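Local coordinates for protein with a SET domain within carboxy region (Cryptosporidium parvum, PDB 4LDG) that carries a SET domain of the SETD8 type and is probably a histone H4K20 methyltransferase, at residues Lys110-Pro115 with Asn134-Cys139; Ile126-Cys131 with Arg159-Val164. One frame throughout, in Å; residues are numbered along the deposited sequence.

Overall arrangement
Both contacts are built around helix 121-134, which follows strand 111-112 in the chain. In contact 1 the loop that leaves this helix, residues 134-139, meets residues 110-115, which precede the helix in the chain; in contact 2 the helix itself, residues 126-131, lies on residues 159-164, a turn and the first residues of strand 163-166 in the SET domain. The centres of the two contacts are about 7 Å apart, and they touch. Ser138 OG lies 2.8 Å from Phe163 O and Ser138 N 2.9 Å from Val164 O, both probable hydrogen bonds, while Ile136 O packs 3.3 Å from Phe163 CE2. Residues 134-139 thus touch both residues 110-115 and strand 163-166, and so connect the two contacts.

Contact 1. Residues Lys110-Pro115 with Asn134-Cys139; sequences KVIHLP and NEIHSC
Lys110 O accepts a hydrogen bond from water 1 at 2.6 Å, and the same water accepts one from His137 N at 3.0 Å, so one bridging molecule ties the two backbones together. Lys110 O and His137 N are 4.6 Å apart, too far for a direct bond, and the water spans the gap. The water also lies over one face of the His137 ring, displaced toward its rim.

Beside this bridge the contact is apolar. Ile136 CD1 rests against the aliphatic part of Lys110, 3.6 Å from CD and 3.8 Å from CB, the two side chains crossing at a slant. In Ile136 a chi1 of -47° sets CG1 beside the backbone N and CG2 anti to it, and from there CG2 comes to 3.6 Å from Lys110 O. The same methyl meets Ile112 CG1 at 4.4 Å, a looser touch.

Glu135 has a positive phi of 63° and ends helix 121-134 in a Schellman motif; Lys110, also at positive phi, forms a G1 beta bulge with Val111 opposite Asp106. The contact therefore joins the bulged hairpin of strands 105-106 and 111-112 to the exit of that helix. Val111 and His137 touch helix 15-36, while Ile112 reaches Phe163 on strand 163-166.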
# COMPACT_ATOMS: atom_id res chain seq x y z
N LYS A 110 -3.69 5.36 -13.50
CA LYS A 110 -2.85 5.10 -12.32
C LYS A 110 -2.86 3.62 -11.94
O LYS A 110 -3.20 3.24 -10.81
CB LYS A 110 -3.28 5.99 -11.14
CG LYS A 110 -3.43 7.48 -11.48
CD LYS A 110 -2.23 8.33 -11.07
CE LYS A 110 -2.65 9.71 -10.55
NZ LYS A 110 -3.39 9.62 -9.24
N VAL A 111 -2.52 2.78 -12.91
CA VAL A 111 -2.42 1.35 -12.71
C VAL A 111 -1.09 0.89 -13.19
O VAL A 111 -0.48 1.49 -14.08
CB VAL A 111 -3.49 0.54 -13.47
CG1 VAL A 111 -4.85 0.75 -12.85
CG2 VAL A 111 -3.51 0.89 -14.95
N ILE A 112 -0.65 -0.21 -12.60
CA ILE A 112 0.54 -0.89 -13.03
C ILE A 112 0.08 -1.81 -14.16
O ILE A 112 -0.59 -2.81 -13.92
CB ILE A 112 1.21 -1.67 -11.91
CG1 ILE A 112 1.59 -0.73 -10.78
CG2 ILE A 112 2.48 -2.35 -12.42
CD1 ILE A 112 2.27 -1.47 -9.63
N HIS A 113 0.45 -1.43 -15.39
CA HIS A 113 -0.04 -2.05 -16.61
C HIS A 113 0.76 -3.29 -16.98
O HIS A 113 0.19 -4.24 -17.49
CB HIS A 113 0.02 -1.02 -17.74
CG HIS A 113 -0.29 -1.56 -19.09
ND1 HIS A 113 -1.54 -2.00 -19.45
CD2 HIS A 113 0.49 -1.71 -20.18
CE1 HIS A 113 -1.52 -2.42 -20.69
NE2 HIS A 113 -0.30 -2.26 -21.16
N LEU A 114 2.09 -3.27 -16.77
CA LEU A 114 2.94 -4.42 -17.11
C LEU A 114 3.36 -5.17 -15.85
O LEU A 114 3.53 -4.57 -14.82
CB LEU A 114 4.21 -3.97 -17.83
CG LEU A 114 4.09 -3.38 -19.24
CD1 LEU A 114 5.45 -2.85 -19.70
CD2 LEU A 114 3.57 -4.43 -20.21
N PRO A 115 3.56 -6.50 -15.94
CA PRO A 115 4.18 -7.23 -14.84
C PRO A 115 5.53 -6.63 -14.54
O PRO A 115 6.18 -6.13 -15.45
CB PRO A 115 4.37 -8.64 -15.40
CG PRO A 115 3.38 -8.76 -16.51
CD PRO A 115 3.27 -7.38 -17.09
N ASN A 134 3.92 9.30 -6.61
CA ASN A 134 2.79 9.76 -7.44
C ASN A 134 1.47 9.10 -7.05
O ASN A 134 0.51 9.18 -7.78
CB ASN A 134 3.10 9.49 -8.92
CG ASN A 134 4.29 10.28 -9.39
OD1 ASN A 134 4.24 11.51 -9.43
ND2 ASN A 134 5.37 9.60 -9.72
N GLU A 135 1.45 8.42 -5.90
CA GLU A 135 0.22 7.86 -5.31
C GLU A 135 -0.42 6.81 -6.19
O GLU A 135 -1.63 6.79 -6.34
CB GLU A 135 -0.80 8.96 -4.99
CG GLU A 135 -0.30 10.06 -4.07
CD GLU A 135 -0.30 9.69 -2.59
OE1 GLU A 135 -0.67 8.54 -2.23
OE2 GLU A 135 0.09 10.56 -1.77
N ILE A 136 0.38 5.92 -6.75
CA ILE A 136 -0.14 4.79 -7.49
C ILE A 136 -0.31 3.65 -6.49
O ILE A 136 0.57 3.44 -5.66
CB ILE A 136 0.84 4.29 -8.56
CG1 ILE A 136 1.42 5.42 -9.39
CG2 ILE A 136 0.17 3.25 -9.46
CD1 ILE A 136 0.45 6.03 -10.35
N HIS A 137 -1.43 2.93 -6.57
CA HIS A 137 -1.63 1.74 -5.71
C HIS A 137 -2.44 0.68 -6.41
O HIS A 137 -3.08 0.94 -7.43
CB HIS A 137 -2.29 2.10 -4.37
CG HIS A 137 -3.38 3.11 -4.48
ND1 HIS A 137 -3.23 4.41 -4.07
CD2 HIS A 137 -4.62 3.02 -5.02
CE1 HIS A 137 -4.34 5.09 -4.33
NE2 HIS A 137 -5.20 4.26 -4.91
N SER A 138 -2.40 -0.53 -5.88
CA SER A 138 -3.27 -1.59 -6.38
C SER A 138 -4.68 -1.17 -6.04
O SER A 138 -4.90 -0.35 -5.15
CB SER A 138 -2.92 -2.93 -5.74
OG SER A 138 -1.71 -3.44 -6.29
N CYS A 139 -5.64 -1.72 -6.77
CA CYS A 139 -7.06 -1.46 -6.53
C CYS A 139 -7.49 -2.39 -5.38
O CYS A 139 -7.38 -3.63 -5.49
CB CYS A 139 -7.83 -1.72 -7.82
SG CYS A 139 -9.63 -1.68 -7.69
O HOH W 1 -3.71 3.94 -8.32

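Contact 2. Residues Ile126-Cys131 with Arg159-Val164; sequences IIYKYC and RKDDFV
A type II beta turn, Arg159 to Asp162, leads into strand 163-166 of the SET domain, and helix 121-134 packs across the junction. The turn is closed by Asp162 N bonding to Arg159 O at 3.1 Å. Tyr128 reaches it with its hydroxyl, which donates to Asp161 O at 2.6 Å; the oxygen is met in its carbonyl plane, on a lone pair, with a C=O...donor angle of 140°. Water 2 donates to Tyr128 OH at 2.9 Å and to Asp161 OD1, linking the phenol to the carboxylate of the residue whose carbonyl it already holds. Both Asp161 O and the water lie in the plane of the Tyr128 ring, at its edge.

Away from the hydroxyl the contact is apolar. Phe163 extends its ring toward the helix, CG being anti to the backbone N (chi1 -172°), and Cys131 CB sits over one face, 4.0 Å from the centroid and 18° off the normal, a CH-pi contact. Cys131 SG lies 5.0 Å from the centroid of the Phe163 ring, an oblique sulfur-aromatic contact. Tyr128 CD1 touches the edge of the same ring, 4.1 Å from Phe163 CD1. Phe244, on strand 240-247, meets both the Tyr128 and Phe163 rings.

The Tyr128 hydroxyl thus has both a donor and an acceptor role filled within a buried contact. The two bonds fix the position of the hydroxyl, while packing against Phe163 and Phe244 probably restrains the ring. This anchors the turn at a defined position on the helix, and Cys131, Phe163 and the Tyr128 ring supply the nonpolar part.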
# COMPACT_ATOMS: atom_id res chain seq x y z
N ILE A 126 12.91 1.53 -9.02
CA ILE A 126 12.47 2.69 -9.78
C ILE A 126 10.95 2.76 -9.80
O ILE A 126 10.36 3.79 -9.52
CB ILE A 126 13.10 2.70 -11.19
CG1 ILE A 126 14.59 3.09 -11.04
CG2 ILE A 126 12.36 3.62 -12.14
CD1 ILE A 126 15.48 2.61 -12.16
N ILE A 127 10.31 1.64 -10.10
CA ILE A 127 8.85 1.59 -10.13
C ILE A 127 8.20 1.85 -8.76
O ILE A 127 7.23 2.60 -8.66
CB ILE A 127 8.37 0.23 -10.70
CG1 ILE A 127 8.89 0.04 -12.14
CG2 ILE A 127 6.84 0.12 -10.68
CD1 ILE A 127 8.38 1.08 -13.12
N TYR A 128 8.72 1.25 -7.71
CA TYR A 128 8.19 1.45 -6.37
C TYR A 128 8.26 2.91 -5.93
O TYR A 128 7.29 3.50 -5.47
CB TYR A 128 8.96 0.55 -5.38
CG TYR A 128 8.71 -0.94 -5.57
CD1 TYR A 128 7.52 -1.42 -6.10
CD2 TYR A 128 9.66 -1.87 -5.21
CE1 TYR A 128 7.30 -2.76 -6.24
CE2 TYR A 128 9.46 -3.22 -5.37
CZ TYR A 128 8.26 -3.67 -5.87
OH TYR A 128 8.04 -5.04 -6.04
N LYS A 129 9.44 3.48 -6.10
CA LYS A 129 9.66 4.89 -5.83
C LYS A 129 8.66 5.75 -6.60
O LYS A 129 8.03 6.65 -6.03
CB LYS A 129 11.09 5.27 -6.21
CG LYS A 129 11.44 6.72 -5.92
CD LYS A 129 12.94 6.98 -5.90
CE LYS A 129 13.18 8.47 -5.85
NZ LYS A 129 14.58 8.88 -5.50
N TYR A 130 8.46 5.45 -7.88
CA TYR A 130 7.49 6.21 -8.65
C TYR A 130 6.08 6.06 -8.09
O TYR A 130 5.34 7.03 -8.01
CB TYR A 130 7.53 5.80 -10.13
CG TYR A 130 6.68 6.68 -11.03
CD1 TYR A 130 7.22 7.83 -11.64
CD2 TYR A 130 5.36 6.38 -11.27
CE1 TYR A 130 6.47 8.62 -12.47
CE2 TYR A 130 4.58 7.17 -12.09
CZ TYR A 130 5.14 8.30 -12.68
OH TYR A 130 4.35 9.09 -13.49
N CYS A 131 5.66 4.84 -7.75
CA CYS A 131 4.29 4.63 -7.19
C CYS A 131 4.11 5.33 -5.83
O CYS A 131 3.08 5.93 -5.55
CB CYS A 131 3.99 3.16 -7.03
SG CYS A 131 4.01 2.19 -8.55
N ARG A 159 -0.83 -8.66 -9.51
CA ARG A 159 0.24 -9.54 -9.92
C ARG A 159 1.35 -9.57 -8.87
O ARG A 159 1.53 -8.61 -8.11
CB ARG A 159 0.83 -9.08 -11.25
CG ARG A 159 -0.16 -9.09 -12.40
CD ARG A 159 0.59 -9.25 -13.70
NE ARG A 159 -0.21 -8.82 -14.84
CZ ARG A 159 -0.41 -7.56 -15.21
NH1 ARG A 159 -1.14 -7.31 -16.29
NH2 ARG A 159 0.09 -6.54 -14.52
N LYS A 160 2.07 -10.68 -8.87
CA LYS A 160 3.25 -10.86 -8.05
C LYS A 160 4.22 -9.69 -8.20
O LYS A 160 4.54 -9.28 -9.33
CB LYS A 160 3.97 -12.13 -8.50
CG LYS A 160 5.23 -12.49 -7.71
CD LYS A 160 5.86 -13.75 -8.31
CE LYS A 160 6.87 -14.39 -7.37
NZ LYS A 160 7.89 -13.40 -6.94
N ASP A 161 4.68 -9.17 -7.06
CA ASP A 161 5.61 -8.05 -6.97
C ASP A 161 5.04 -6.65 -7.24
O ASP A 161 5.78 -5.66 -7.09
CB ASP A 161 6.87 -8.28 -7.84
CG ASP A 161 7.82 -9.28 -7.22
OD1 ASP A 161 7.88 -9.36 -5.98
OD2 ASP A 161 8.50 -10.01 -7.98
N ASP A 162 3.76 -6.56 -7.61
CA ASP A 162 3.13 -5.25 -7.72
C ASP A 162 3.27 -4.52 -6.39
O ASP A 162 3.36 -5.16 -5.31
CB ASP A 162 1.64 -5.33 -8.05
CG ASP A 162 1.36 -5.59 -9.53
OD1 ASP A 162 2.32 -5.71 -10.36
OD2 ASP A 162 0.15 -5.67 -9.87
N PHE A 163 3.38 -3.20 -6.51
CA PHE A 163 3.16 -2.26 -5.40
C PHE A 163 1.71 -2.43 -4.97
O PHE A 163 0.82 -2.30 -5.81
CB PHE A 163 3.42 -0.82 -5.84
CG PHE A 163 3.40 0.18 -4.72
CD1 PHE A 163 4.56 0.47 -4.01
CD2 PHE A 163 2.23 0.86 -4.39
CE1 PHE A 163 4.54 1.38 -2.96
CE2 PHE A 163 2.19 1.78 -3.34
CZ PHE A 163 3.35 2.03 -2.61
N VAL A 164 1.46 -2.70 -3.69
CA VAL A 164 0.06 -2.81 -3.23
C VAL A 164 -0.44 -1.50 -2.62
O VAL A 164 -1.32 -0.82 -3.18
CB VAL A 164 -0.11 -4.04 -2.33
CG1 VAL A 164 -1.53 -4.18 -1.80
CG2 VAL A 164 0.27 -5.30 -3.10
O HOH W 2 9.66 -7.08 -4.80